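Local coordinates for protein peptide synthetase, module 7 (Actinoplanes teichomyceticus, PDB 4TX3) that probably acts in nonribosomal peptide (teicoplanin) assembly as a condensation-like domain of module 7 whose incomplete catalytic motif suggests a non-condensing role, at residues W27-P32 with R37-S42; G111-D116 with P122-L127; V220-R225 with T274-G279. All coordinates share one frame; numbering follows the deposited sequence.

How the interactions relate
Read from the N terminus, the three contacts come in series and neither nest nor cross. Interaction 1 closes the short loop between helix 21-28 and strand 40-49; interaction 2 closes a similarly short one between helix 103-112 and strand 123-129. Both helices therefore lead into strands of the same mixed sheet, and the contacts touch: Arg37 pairs with Glu112 in a salt bridge, and His40 packs on Phe115. Interaction 3 spans 48 intervening residues, joining the loop before strand 235-242 to the end of helix 261-278. Its centre lies about 27 Å from that of interaction 1 and 36 Å from that of interaction 2, in the second lobe of the condensation-type fold.

Interaction 1 of 3, residues W27-P32 with R37-S42; sequences WLLARP and RGRHLS. With SO4 (sulfate ion), chain F.
Leu29 and Ala30 meet Arg39 where neither backbone is regular. The helix is left at Leu29, although Ala30 N still reaches back to Trp27 O at 3.2 Å. On the other segment a cis peptide bond precedes Gly38, and Arg39 centres an inverse gamma turn just before the strand begins at His40. No hydrogen bond joins the segments directly; a sulfate ion, probably from the crystallisation liquor, bridges them instead, illustrating how an anion can join backbones. Arg31 N donates to sulfate O3 at 2.7 Å, almost straight at 164°, and Arg39 N donates to sulfate O4 at 3.0 Å.

The Arg39 side chain returns to that same oxygen. Its bend at the third torsion (chi3 -39°) turns NE inward, so that Arg39 NE also lies 3.0 Å from sulfate O4, which sits at the guanidinium edge near its plane. Arg39 NH2 adds a weak bond to sulfate O1, and its firmer partner is Ala26 O, while Arg39 NH1 forms a salt bridge with Glu396. Leu29 O stands over one face of the guanidinium, badly angled for a bond to Arg39 and bonded instead to Arg233 NH2; Leu29 CB lies 3.5 Å from Arg39 NH1. Ala30 CB touches sulfate O1 at 3.2 Å. A leucine in place of Arg39 would probably leave Glu396 without its charge mate and the anion held by fewer donors.

His142 NE2 and Arg233 NH1 also bond to the sulfate. His142 matches the first histidine of the HHxxxDG motif, but Arg143 replaces the second, so the sulfate probably marks the region of an incomplete condensation active site. The contact lies where helix 21-28 gives way to strand 40-49, an inner strand between strands 134-142 and 383-388, with helix 148-166 packed against Leu41.

Interaction 2 of 3, residues G111-D116 with P122-L127; sequences GEQLFD and PWRCEL
The guanidinium of Arg124 is sandwiched between Phe115 and Gln113. On one face lies the Phe115 ring, an offset stack with planes 11° apart and centres 3.8 Å apart, which is also a cation-pi pair; Arg124 NH2 stands over the middle of the ring. Against the opposite face comes Gln113, its CB 3.5 Å from Arg124 NH1 near the rim and its amide stacked at 16° to the guanidinium. Trp123 O meets the edge of the Phe115 ring in plane.

The end of the guanidinium is gripped as well. Arg124 NH2 and NH1 both donate to Gln113 O, at 2.8 and 2.9 Å respectively, reaching it from the same face of its carbonyl plane in distinctly bent bonds. Arg124 starts with CG anti to the backbone N (chi1 173°) and then bends at chi3, which lays the group flat between its two neighbours. Faces stacked and end bonded, the group exemplifies a guanidinium fixed in rotation; the Phe115 ring also meets His40 edge-to-face.

Structurally this is the return leg of a beta-alpha-beta unit: strand 96-97, helix 103-112 and strand 123-129, with the two strands adjacent and parallel and Arg124 clasping the chain just after the helix.

Interaction 3 of 3, residues V220-R225 with T274-G279; sequences VLPFDR and TRYGAG
Pro222 meets Tyr276 with the outer edge of its ring, CB, CG and CD, and these atoms can be followed outward in turn. Pro222 CB lies 4.0 Å from Tyr276 CE1. Pro222 CG comes nearest, 3.4 Å from the same Tyr276 CE1, and Pro222 CD leans instead toward Tyr276 CD1 at 3.8 Å. The two side chains cross at about a right angle and meet through Tyr276 CD1 and CE1. Tyr276 then continues past the proline, and its hydroxyl is hydrogen-bonded to Arg438 of helix 429-448; Pro222 packs on Thr431 of that same helix.

A second patch forms at Val220. With chi1 at 171°, Val220 CG1 lies opposite the backbone N and rests 3.6 Å from Gly277 O, while Ala278 CB packs 3.4 Å from Val220 O. One water links the two backbones, accepting from Val220 N and donating to Ala278 O.

The helix segment closes in a Schellman motif with Gly277, at positive phi, as its C-prime residue; Gly277 N bonds to Thr274 O at 3.1 Å. Pro222 centres an inverse gamma turn. The contact exemplifies surface packing of a turned loop on a helix end of Schellman type.

Interaction 1 of 3, residues W27-P32 with R37-S42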
ATOM      1  N   TRP B  27     -11.376  14.123  24.464  1.00 34.04           N
ATOM      2  CA  TRP B  27     -12.649  14.696  24.880  1.00 33.21           C
ATOM      3  C   TRP B  27     -12.469  15.627  26.077  1.00 35.41           C
ATOM      4  O   TRP B  27     -12.956  16.757  26.073  1.00 34.46           O
ATOM      5  CB  TRP B  27     -13.637  13.581  25.211  1.00 31.60           C
ATOM      6  CG  TRP B  27     -15.085  13.994  25.369  1.00 30.24           C
ATOM      7  CD1 TRP B  27     -16.033  14.018  24.399  1.00 32.44           C
ATOM      8  CD2 TRP B  27     -15.740  14.389  26.576  1.00 32.14           C
ATOM      9  NE1 TRP B  27     -17.238  14.418  24.916  1.00 32.61           N
ATOM     10  CE2 TRP B  27     -17.086  14.654  26.252  1.00 32.51           C
ATOM     11  CE3 TRP B  27     -15.319  14.552  27.901  1.00 31.33           C
ATOM     12  CZ2 TRP B  27     -18.016  15.068  27.200  1.00 37.09           C
ATOM     13  CZ3 TRP B  27     -16.241  14.963  28.847  1.00 32.69           C
ATOM     14  CH2 TRP B  27     -17.575  15.219  28.492  1.00 39.28           C
ATOM     15  N   LEU B  28     -11.762  15.151  27.094  1.00 31.97           N
ATOM     16  CA  LEU B  28     -11.529  15.946  28.290  1.00 34.35           C
ATOM     17  C   LEU B  28     -10.758  17.238  28.023  1.00 37.81           C
ATOM     18  O   LEU B  28     -11.046  18.268  28.623  1.00 42.62           O
ATOM     19  CB  LEU B  28     -10.786  15.113  29.328  1.00 33.57           C
ATOM     20  CG  LEU B  28     -11.720  14.075  29.924  1.00 29.49           C
ATOM     21  CD1 LEU B  28     -10.938  12.959  30.537  1.00 30.22           C
ATOM     22  CD2 LEU B  28     -12.617  14.735  30.940  1.00 30.69           C
ATOM     23  N   LEU B  29      -9.787  17.194  27.124  1.00 41.08           N
ATOM     24  CA  LEU B  29      -8.951  18.367  26.882  1.00 43.57           C
ATOM     25  C   LEU B  29      -9.514  19.219  25.761  1.00 46.98           C
ATOM     26  O   LEU B  29      -8.793  19.992  25.131  1.00 51.56           O
ATOM     27  CB  LEU B  29      -7.514  17.953  26.548  1.00 40.79           C
ATOM     28  CG  LEU B  29      -6.803  17.116  27.617  1.00 43.18           C
ATOM     29  CD1 LEU B  29      -5.318  17.011  27.310  1.00 45.73           C
ATOM     30  CD2 LEU B  29      -7.046  17.654  29.028  1.00 41.74           C
ATOM     31  N   ALA B  30     -10.806  19.074  25.507  1.00 49.02           N
ATOM     32  CA  ALA B  30     -11.440  19.830  24.432  1.00 50.13           C
ATOM     33  C   ALA B  30     -11.775  21.265  24.872  1.00 59.46           C
ATOM     34  O   ALA B  30     -12.445  21.488  25.895  1.00 54.95           O
ATOM     35  CB  ALA B  30     -12.685  19.117  23.945  1.00 45.61           C
ATOM     36  N   ARG B  31     -11.276  22.221  24.090  1.00 56.59           N
ATOM     37  CA  ARG B  31     -11.577  23.643  24.246  1.00 53.94           C
ATOM     38  C   ARG B  31     -11.409  24.161  25.671  1.00 56.94           C
ATOM     39  O   ARG B  31     -12.395  24.506  26.318  1.00 61.91           O
ATOM     40  CB  ARG B  31     -13.000  23.912  23.741  1.00 53.24           C
ATOM     41  CG  ARG B  31     -13.176  23.511  22.273  1.00 51.36           C
ATOM     42  CD  ARG B  31     -14.628  23.466  21.850  1.00 52.83           C
ATOM     43  NE  ARG B  31     -15.223  24.798  21.764  1.00 60.41           N
ATOM     44  CZ  ARG B  31     -16.323  25.087  21.075  1.00 55.14           C
ATOM     45  NH1 ARG B  31     -16.967  24.140  20.401  1.00 52.08           N
ATOM     46  NH2 ARG B  31     -16.779  26.332  21.052  1.00 60.75           N
ATOM     47  N   PRO B  32     -10.152  24.215  26.166  1.00 58.99           N
ATOM     48  CA  PRO B  32      -9.842  24.738  27.506  1.00 55.66           C
ATOM     49  C   PRO B  32      -9.896  26.261  27.533  1.00 57.51           C
ATOM     50  O   PRO B  32      -9.968  26.892  28.589  1.00 58.49           O
ATOM     51  CB  PRO B  32      -8.421  24.232  27.758  1.00 55.72           C
ATOM     52  CG  PRO B  32      -7.814  24.143  26.388  1.00 52.67           C
ATOM     53  CD  PRO B  32      -8.936  23.762  25.457  1.00 54.46           C
ATOM     54  N   ARG B  37      -6.331  26.466  19.713  1.00 39.67           N
ATOM     55  CA  ARG B  37      -6.586  25.508  18.620  1.00 42.55           C
ATOM     56  C   ARG B  37      -6.929  24.156  19.283  1.00 42.31           C
ATOM     57  O   ARG B  37      -6.297  23.800  20.265  1.00 46.33           O
ATOM     58  CB  ARG B  37      -5.369  25.419  17.696  1.00 40.49           C
ATOM     59  CG  ARG B  37      -4.715  26.785  17.426  1.00 36.61           C
ATOM     60  CD  ARG B  37      -3.523  26.675  16.474  1.00 37.21           C
ATOM     61  NE  ARG B  37      -3.919  26.134  15.172  1.00 43.37           N
ATOM     62  CZ  ARG B  37      -3.093  25.573  14.285  1.00 43.66           C
ATOM     63  NH1 ARG B  37      -1.791  25.461  14.543  1.00 41.17           N
ATOM     64  NH2 ARG B  37      -3.576  25.102  13.139  1.00 35.02           N
ATOM     65  N   GLY B  38      -7.849  23.345  18.766  1.00 45.93           N
ATOM     66  CA  GLY B  38      -8.107  23.146  17.366  1.00 38.01           C
ATOM     67  C   GLY B  38      -7.234  21.944  17.028  1.00 38.96           C
ATOM     68  O   GLY B  38      -6.375  22.041  16.146  1.00 41.32           O
ATOM     69  N   ARG B  39      -7.406  20.824  17.744  1.00 35.51           N
ATOM     70  CA  ARG B  39      -6.575  19.634  17.479  1.00 36.24           C
ATOM     71  C   ARG B  39      -7.149  18.818  16.334  1.00 38.48           C
ATOM     72  O   ARG B  39      -7.883  17.835  16.539  1.00 35.53           O
ATOM     73  CB  ARG B  39      -6.432  18.762  18.713  1.00 37.41           C
ATOM     74  CG  ARG B  39      -5.364  19.240  19.663  1.00 39.16           C
ATOM     75  CD  ARG B  39      -5.517  18.556  20.993  1.00 46.06           C
ATOM     76  NE  ARG B  39      -6.934  18.421  21.341  1.00 53.54           N
ATOM     77  CZ  ARG B  39      -7.390  17.782  22.421  1.00 57.19           C
ATOM     78  NH1 ARG B  39      -6.537  17.219  23.278  1.00 58.32           N
ATOM     79  NH2 ARG B  39      -8.701  17.703  22.649  1.00 49.99           N
ATOM     80  N   HIS B  40      -6.799  19.246  15.122  1.00 34.97           N
ATOM     81  CA  HIS B  40      -7.440  18.763  13.916  1.00 34.61           C
ATOM     82  C   HIS B  40      -6.433  18.214  12.918  1.00 37.02           C
ATOM     83  O   HIS B  40      -5.245  18.523  12.950  1.00 40.04           O
ATOM     84  CB  HIS B  40      -8.238  19.888  13.253  1.00 33.35           C
ATOM     85  CG  HIS B  40      -9.196  20.586  14.169  1.00 37.91           C
ATOM     86  ND1 HIS B  40      -9.641  21.869  13.940  1.00 37.30           N
ATOM     87  CD2 HIS B  40      -9.819  20.171  15.302  1.00 38.01           C
ATOM     88  CE1 HIS B  40     -10.481  22.221  14.899  1.00 33.80           C
ATOM     89  NE2 HIS B  40     -10.605  21.213  15.737  1.00 32.48           N
ATOM     90  N   LEU B  41      -6.930  17.382  12.029  1.00 37.54           N
ATOM     91  CA  LEU B  41      -6.207  17.060  10.824  1.00 39.21           C
ATOM     92  C   LEU B  41      -6.989  17.694   9.690  1.00 38.99           C
ATOM     93  O   LEU B  41      -8.195  17.480   9.584  1.00 36.70           O
ATOM     94  CB  LEU B  41      -6.071  15.552  10.653  1.00 35.56           C
ATOM     95  CG  LEU B  41      -5.174  14.933  11.725  1.00 46.29           C
ATOM     96  CD1 LEU B  41      -5.413  13.437  11.927  1.00 41.97           C
ATOM     97  CD2 LEU B  41      -3.725  15.209  11.391  1.00 44.26           C
ATOM     98  N   SER B  42      -6.308  18.503   8.880  1.00 34.84           N
ATOM     99  CA  SER B  42      -6.924  19.116   7.717  1.00 36.90           C
ATOM    100  C   SER B  42      -6.197  18.762   6.418  1.00 39.67           C
ATOM    101  O   SER B  42      -4.979  18.855   6.310  1.00 40.00           O
ATOM    102  CB  SER B  42      -6.973  20.633   7.875  1.00 41.43           C
ATOM    103  OG  SER B  42      -8.059  21.029   8.691  1.00 42.74           O
TER
HETATM  104  S   SO4 F 501     -10.124  20.680  21.025  1.00 54.33           S
HETATM  105  O1  SO4 F 501     -11.144  19.656  21.251  1.00 55.01           O
HETATM  106  O2  SO4 F 501     -10.753  21.856  20.427  1.00 44.37           O
HETATM  107  O3  SO4 F 501      -9.526  21.070  22.310  1.00 58.66           O
HETATM  108  O4  SO4 F 501      -9.087  20.136  20.138  1.00 46.58           O

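Interaction 2 of 3, residues G111-D116 with P122-L127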
ATOM      1  N   GLY B 111     -10.593  25.220   8.764  1.00 43.86           N
ATOM      2  CA  GLY B 111      -9.832  24.221   9.493  1.00 34.75           C
ATOM      3  C   GLY B 111      -9.602  24.586  10.958  1.00 44.87           C
ATOM      4  O   GLY B 111      -9.293  23.710  11.776  1.00 42.10           O
ATOM      5  N   GLU B 112      -9.760  25.865  11.303  1.00 40.67           N
ATOM      6  CA  GLU B 112      -9.555  26.311  12.683  1.00 41.83           C
ATOM      7  C   GLU B 112     -10.812  26.206  13.539  1.00 39.25           C
ATOM      8  O   GLU B 112     -10.735  26.173  14.758  1.00 41.84           O
ATOM      9  CB  GLU B 112      -9.052  27.755  12.721  1.00 42.75           C
ATOM     10  CG  GLU B 112      -7.584  27.917  12.406  1.00 48.46           C
ATOM     11  CD  GLU B 112      -6.698  27.168  13.389  1.00 55.77           C
ATOM     12  OE1 GLU B 112      -6.480  27.690  14.512  1.00 58.52           O
ATOM     13  OE2 GLU B 112      -6.221  26.058  13.042  1.00 52.84           O
ATOM     14  N   GLN B 113     -11.962  26.150  12.891  1.00 36.47           N
ATOM     15  CA  GLN B 113     -13.239  26.187  13.581  1.00 37.07           C
ATOM     16  C   GLN B 113     -13.406  25.062  14.622  1.00 32.81           C
ATOM     17  O   GLN B 113     -13.194  23.885  14.336  1.00 35.38           O
ATOM     18  CB  GLN B 113     -14.354  26.139  12.542  1.00 34.94           C
ATOM     19  CG  GLN B 113     -15.742  26.296  13.116  1.00 37.52           C
ATOM     20  CD  GLN B 113     -16.803  26.162  12.051  1.00 42.83           C
ATOM     21  OE1 GLN B 113     -16.585  26.509  10.878  1.00 50.89           O
ATOM     22  NE2 GLN B 113     -17.949  25.640  12.437  1.00 35.67           N
ATOM     23  N   LEU B 114     -13.774  25.429  15.840  1.00 34.53           N
ATOM     24  CA  LEU B 114     -13.796  24.462  16.934  1.00 34.65           C
ATOM     25  C   LEU B 114     -15.005  23.528  16.842  1.00 37.99           C
ATOM     26  O   LEU B 114     -16.064  23.927  16.364  1.00 36.90           O
ATOM     27  CB  LEU B 114     -13.777  25.189  18.283  1.00 36.26           C
ATOM     28  CG  LEU B 114     -12.515  26.031  18.516  1.00 38.10           C
ATOM     29  CD1 LEU B 114     -12.484  26.617  19.909  1.00 46.27           C
ATOM     30  CD2 LEU B 114     -11.247  25.217  18.239  1.00 36.04           C
ATOM     31  N   PHE B 115     -14.826  22.277  17.267  1.00 39.65           N
ATOM     32  CA  PHE B 115     -15.929  21.311  17.375  1.00 38.45           C
ATOM     33  C   PHE B 115     -16.504  21.303  18.786  1.00 35.68           C
ATOM     34  O   PHE B 115     -15.755  21.423  19.758  1.00 43.35           O
ATOM     35  CB  PHE B 115     -15.466  19.882  17.020  1.00 30.59           C
ATOM     36  CG  PHE B 115     -15.029  19.713  15.582  1.00 36.27           C
ATOM     37  CD1 PHE B 115     -13.705  19.971  15.204  1.00 33.16           C
ATOM     38  CD2 PHE B 115     -15.929  19.286  14.610  1.00 30.26           C
ATOM     39  CE1 PHE B 115     -13.294  19.808  13.891  1.00 31.28           C
ATOM     40  CE2 PHE B 115     -15.522  19.122  13.281  1.00 30.49           C
ATOM     41  CZ  PHE B 115     -14.211  19.381  12.923  1.00 32.91           C
ATOM     42  N   ASP B 116     -17.820  21.152  18.910  1.00 35.91           N
ATOM     43  CA  ASP B 116     -18.402  20.699  20.189  1.00 35.53           C
ATOM     44  C   ASP B 116     -18.775  19.224  20.044  1.00 34.50           C
ATOM     45  O   ASP B 116     -19.865  18.884  19.566  1.00 33.92           O
ATOM     46  CB  ASP B 116     -19.611  21.550  20.593  1.00 33.64           C
ATOM     47  CG  ASP B 116     -20.394  20.964  21.773  1.00 39.66           C
ATOM     48  OD1 ASP B 116     -19.910  20.042  22.474  1.00 40.88           O
ATOM     49  OD2 ASP B 116     -21.523  21.434  22.003  1.00 42.67           O
ATOM     50  N   PRO B 122     -17.584  14.686  14.224  1.00 29.45           N
ATOM     51  CA  PRO B 122     -16.182  15.079  14.403  1.00 30.39           C
ATOM     52  C   PRO B 122     -15.433  15.385  13.086  1.00 30.21           C
ATOM     53  O   PRO B 122     -14.214  15.305  13.032  1.00 30.42           O
ATOM     54  CB  PRO B 122     -15.585  13.861  15.095  1.00 26.19           C
ATOM     55  CG  PRO B 122     -16.342  12.700  14.454  1.00 26.69           C
ATOM     56  CD  PRO B 122     -17.742  13.221  14.166  1.00 32.28           C
ATOM     57  N   TRP B 123     -16.153  15.728  12.031  1.00 32.67           N
ATOM     58  CA  TRP B 123     -15.501  16.140  10.800  1.00 28.70           C
ATOM     59  C   TRP B 123     -16.365  17.148  10.094  1.00 32.27           C
ATOM     60  O   TRP B 123     -17.479  17.430  10.514  1.00 35.23           O
ATOM     61  CB  TRP B 123     -15.212  14.955   9.885  1.00 28.08           C
ATOM     62  CG  TRP B 123     -16.419  14.299   9.346  1.00 32.32           C
ATOM     63  CD1 TRP B 123     -17.318  13.528  10.034  1.00 32.98           C
ATOM     64  CD2 TRP B 123     -16.865  14.322   7.983  1.00 37.30           C
ATOM     65  NE1 TRP B 123     -18.306  13.082   9.182  1.00 31.50           N
ATOM     66  CE2 TRP B 123     -18.053  13.549   7.920  1.00 35.89           C
ATOM     67  CE3 TRP B 123     -16.390  14.928   6.816  1.00 31.69           C
ATOM     68  CZ2 TRP B 123     -18.768  13.367   6.727  1.00 37.42           C
ATOM     69  CZ3 TRP B 123     -17.102  14.744   5.635  1.00 38.06           C
ATOM     70  CH2 TRP B 123     -18.277  13.972   5.600  1.00 34.78           C
ATOM     71  N   ARG B 124     -15.846  17.677   9.002  1.00 36.61           N
ATOM     72  CA  ARG B 124     -16.371  18.897   8.426  1.00 34.92           C
ATOM     73  C   ARG B 124     -15.753  19.103   7.050  1.00 36.60           C
ATOM     74  O   ARG B 124     -14.540  18.964   6.872  1.00 33.08           O
ATOM     75  CB  ARG B 124     -16.056  20.059   9.360  1.00 33.28           C
ATOM     76  CG  ARG B 124     -16.372  21.407   8.851  1.00 37.25           C
ATOM     77  CD  ARG B 124     -15.615  22.444   9.659  1.00 39.51           C
ATOM     78  NE  ARG B 124     -15.957  22.391  11.074  1.00 42.77           N
ATOM     79  CZ  ARG B 124     -15.072  22.567  12.047  1.00 41.14           C
ATOM     80  NH1 ARG B 124     -13.796  22.818  11.739  1.00 41.62           N
ATOM     81  NH2 ARG B 124     -15.458  22.498  13.319  1.00 37.19           N
ATOM     82  N   CYS B 125     -16.582  19.418   6.067  1.00 34.37           N
ATOM     83  CA  CYS B 125     -16.067  19.625   4.732  1.00 37.63           C
ATOM     84  C   CYS B 125     -16.611  20.916   4.142  1.00 41.19           C
ATOM     85  O   CYS B 125     -17.681  21.382   4.545  1.00 41.38           O
ATOM     86  CB  CYS B 125     -16.400  18.425   3.839  1.00 38.90           C
ATOM     87  SG  CYS B 125     -18.154  17.986   3.724  1.00 49.69           S
ATOM     88  N   GLU B 126     -15.860  21.504   3.210  1.00 37.82           N
ATOM     89  CA  GLU B 126     -16.366  22.634   2.438  1.00 39.92           C
ATOM     90  C   GLU B 126     -15.811  22.598   1.015  1.00 38.75           C
ATOM     91  O   GLU B 126     -14.709  22.109   0.760  1.00 36.11           O
ATOM     92  CB  GLU B 126     -16.027  23.969   3.121  1.00 44.61           C
ATOM     93  CG  GLU B 126     -17.083  25.072   2.880  1.00 44.73           C
ATOM     94  CD  GLU B 126     -16.826  26.370   3.678  1.00 57.99           C
ATOM     95  OE1 GLU B 126     -15.653  26.667   4.010  1.00 63.11           O
ATOM     96  OE2 GLU B 126     -17.800  27.110   3.970  1.00 57.38           O
ATOM     97  N   LEU B 127     -16.592  23.099   0.074  1.00 39.66           N
ATOM     98  CA  LEU B 127     -16.153  23.111  -1.305  1.00 38.29           C
ATOM     99  C   LEU B 127     -16.051  24.552  -1.784  1.00 37.06           C
ATOM    100  O   LEU B 127     -17.032  25.297  -1.768  1.00 35.72           O
ATOM    101  CB  LEU B 127     -17.107  22.300  -2.183  1.00 34.05           C
ATOM    102  CG  LEU B 127     -16.677  22.140  -3.642  1.00 39.34           C
ATOM    103  CD1 LEU B 127     -15.359  21.386  -3.757  1.00 31.55           C
ATOM    104  CD2 LEU B 127     -17.777  21.441  -4.442  1.00 43.58           C
TER

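Interaction 3 of 3, residues V220-R225 with T274-G279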
ATOM      1  N   VAL B 220      13.903  19.989  30.533  1.00 30.56           N
ATOM      2  CA  VAL B 220      14.506  21.324  30.489  1.00 34.45           C
ATOM      3  C   VAL B 220      14.874  21.702  29.064  1.00 32.41           C
ATOM      4  O   VAL B 220      15.675  21.023  28.433  1.00 39.78           O
ATOM      5  CB  VAL B 220      15.781  21.430  31.360  1.00 39.74           C
ATOM      6  CG1 VAL B 220      16.479  22.763  31.106  1.00 32.60           C
ATOM      7  CG2 VAL B 220      15.440  21.298  32.811  1.00 31.52           C
ATOM      8  N   LEU B 221      14.309  22.786  28.551  1.00 34.63           N
ATOM      9  CA  LEU B 221      14.543  23.161  27.150  1.00 34.34           C
ATOM     10  C   LEU B 221      14.815  24.662  27.043  1.00 34.24           C
ATOM     11  O   LEU B 221      14.534  25.404  27.974  1.00 42.81           O
ATOM     12  CB  LEU B 221      13.339  22.753  26.292  1.00 33.05           C
ATOM     13  CG  LEU B 221      12.963  21.261  26.280  1.00 34.16           C
ATOM     14  CD1 LEU B 221      11.507  21.075  25.885  1.00 35.01           C
ATOM     15  CD2 LEU B 221      13.863  20.436  25.360  1.00 28.84           C
ATOM     16  N   PRO B 222      15.374  25.127  25.921  1.00 36.72           N
ATOM     17  CA  PRO B 222      15.707  26.560  25.909  1.00 38.75           C
ATOM     18  C   PRO B 222      14.502  27.472  25.618  1.00 39.78           C
ATOM     19  O   PRO B 222      14.396  28.048  24.518  1.00 38.46           O
ATOM     20  CB  PRO B 222      16.750  26.660  24.791  1.00 36.13           C
ATOM     21  CG  PRO B 222      16.346  25.583  23.836  1.00 38.42           C
ATOM     22  CD  PRO B 222      15.860  24.438  24.710  1.00 38.50           C
ATOM     23  N   PHE B 223      13.618  27.613  26.605  1.00 33.82           N
ATOM     24  CA  PHE B 223      12.389  28.391  26.434  1.00 41.32           C
ATOM     25  C   PHE B 223      12.678  29.875  26.190  1.00 39.70           C
ATOM     26  O   PHE B 223      13.687  30.394  26.654  1.00 43.77           O
ATOM     27  CB  PHE B 223      11.479  28.247  27.659  1.00 40.66           C
ATOM     28  CG  PHE B 223      11.015  26.837  27.928  1.00 40.60           C
ATOM     29  CD1 PHE B 223      10.336  26.114  26.965  1.00 39.14           C
ATOM     30  CD2 PHE B 223      11.243  26.244  29.164  1.00 41.41           C
ATOM     31  CE1 PHE B 223       9.899  24.817  27.230  1.00 39.48           C
ATOM     32  CE2 PHE B 223      10.819  24.949  29.424  1.00 41.99           C
ATOM     33  CZ  PHE B 223      10.143  24.241  28.458  1.00 39.68           C
ATOM     34  N   ASP B 224      11.801  30.549  25.454  1.00 36.58           N
ATOM     35  CA  ASP B 224      11.889  31.998  25.300  1.00 37.48           C
ATOM     36  C   ASP B 224      10.851  32.685  26.197  1.00 39.58           C
ATOM     37  O   ASP B 224      10.966  33.876  26.492  1.00 41.44           O
ATOM     38  CB  ASP B 224      11.687  32.410  23.836  1.00 37.54           C
ATOM     39  CG  ASP B 224      12.887  32.088  22.966  1.00 40.29           C
ATOM     40  OD1 ASP B 224      14.010  32.516  23.293  1.00 41.42           O
ATOM     41  OD2 ASP B 224      12.715  31.386  21.953  1.00 39.60           O
ATOM     42  N   ARG B 225       9.846  31.923  26.623  1.00 36.45           N
ATOM     43  CA  ARG B 225       8.793  32.404  27.520  1.00 38.98           C
ATOM     44  C   ARG B 225       8.359  31.309  28.472  1.00 42.80           C
ATOM     45  O   ARG B 225       8.476  30.122  28.161  1.00 43.51           O
ATOM     46  CB  ARG B 225       7.553  32.868  26.755  1.00 40.50           C
ATOM     47  CG  ARG B 225       7.732  34.040  25.879  1.00 36.76           C
ATOM     48  CD  ARG B 225       6.815  33.956  24.689  1.00 39.04           C
ATOM     49  NE  ARG B 225       7.570  34.416  23.539  1.00 46.94           N
ATOM     50  CZ  ARG B 225       7.922  33.660  22.511  1.00 40.73           C
ATOM     51  NH1 ARG B 225       7.541  32.398  22.437  1.00 40.46           N
ATOM     52  NH2 ARG B 225       8.635  34.195  21.538  1.00 45.86           N
ATOM     53  N   THR B 274      20.917  16.505  26.301  1.00 32.70           N
ATOM     54  CA  THR B 274      21.805  16.517  27.453  1.00 35.12           C
ATOM     55  C   THR B 274      22.782  17.681  27.313  1.00 33.42           C
ATOM     56  O   THR B 274      23.020  18.416  28.253  1.00 36.10           O
ATOM     57  CB  THR B 274      22.584  15.192  27.602  1.00 37.83           C
ATOM     58  OG1 THR B 274      21.678  14.135  27.943  1.00 38.46           O
ATOM     59  CG2 THR B 274      23.620  15.316  28.705  1.00 32.80           C
ATOM     60  N   ARG B 275      23.314  17.851  26.112  1.00 34.65           N
ATOM     61  CA  ARG B 275      24.227  18.936  25.787  1.00 33.18           C
ATOM     62  C   ARG B 275      23.547  20.312  25.863  1.00 31.38           C
ATOM     63  O   ARG B 275      24.189  21.311  26.117  1.00 37.27           O
ATOM     64  CB  ARG B 275      24.797  18.683  24.392  1.00 35.62           C
ATOM     65  CG  ARG B 275      25.995  19.508  24.045  1.00 40.10           C
ATOM     66  CD  ARG B 275      27.216  19.150  24.885  1.00 41.91           C
ATOM     67  NE  ARG B 275      28.388  19.851  24.360  1.00 43.58           N
ATOM     68  CZ  ARG B 275      28.608  21.162  24.490  1.00 47.24           C
ATOM     69  NH1 ARG B 275      27.756  21.949  25.146  1.00 45.40           N
ATOM     70  NH2 ARG B 275      29.697  21.696  23.967  1.00 54.31           N
ATOM     71  N   TYR B 276      22.246  20.358  25.618  1.00 32.99           N
ATOM     72  CA  TYR B 276      21.488  21.599  25.752  1.00 32.23           C
ATOM     73  C   TYR B 276      21.192  21.970  27.198  1.00 41.85           C
ATOM     74  O   TYR B 276      20.769  23.112  27.475  1.00 36.31           O
ATOM     75  CB  TYR B 276      20.156  21.516  25.023  1.00 33.81           C
ATOM     76  CG  TYR B 276      20.087  22.384  23.784  1.00 34.99           C
ATOM     77  CD1 TYR B 276      19.396  23.585  23.790  1.00 34.39           C
ATOM     78  CD2 TYR B 276      20.694  21.991  22.611  1.00 31.47           C
ATOM     79  CE1 TYR B 276      19.319  24.368  22.663  1.00 35.83           C
ATOM     80  CE2 TYR B 276      20.640  22.770  21.487  1.00 35.01           C
ATOM     81  CZ  TYR B 276      19.953  23.951  21.509  1.00 36.96           C
ATOM     82  OH  TYR B 276      19.909  24.695  20.351  1.00 36.64           O
ATOM     83  N   GLY B 277      21.375  21.001  28.106  1.00 33.44           N
ATOM     84  CA  GLY B 277      21.141  21.217  29.519  1.00 32.76           C
ATOM     85  C   GLY B 277      19.975  20.474  30.141  1.00 38.15           C
ATOM     86  O   GLY B 277      19.527  20.841  31.226  1.00 40.20           O
ATOM     87  N   ALA B 278      19.485  19.425  29.493  1.00 33.29           N
ATOM     88  CA  ALA B 278      18.304  18.739  29.997  1.00 33.16           C
ATOM     89  C   ALA B 278      18.617  17.649  31.012  1.00 34.02           C
ATOM     90  O   ALA B 278      17.699  17.018  31.536  1.00 33.82           O
ATOM     91  CB  ALA B 278      17.510  18.144  28.846  1.00 31.19           C
ATOM     92  N   GLY B 279      19.894  17.406  31.283  1.00 35.45           N
ATOM     93  CA  GLY B 279      20.265  16.367  32.237  1.00 34.22           C
ATOM     94  C   GLY B 279      20.512  15.011  31.587  1.00 34.48           C
ATOM     95  O   GLY B 279      20.494  14.888  30.359  1.00 36.00           O
TER
HETATM   96  O   HOH W   1      15.287  18.061  31.377  1.00 33.22           O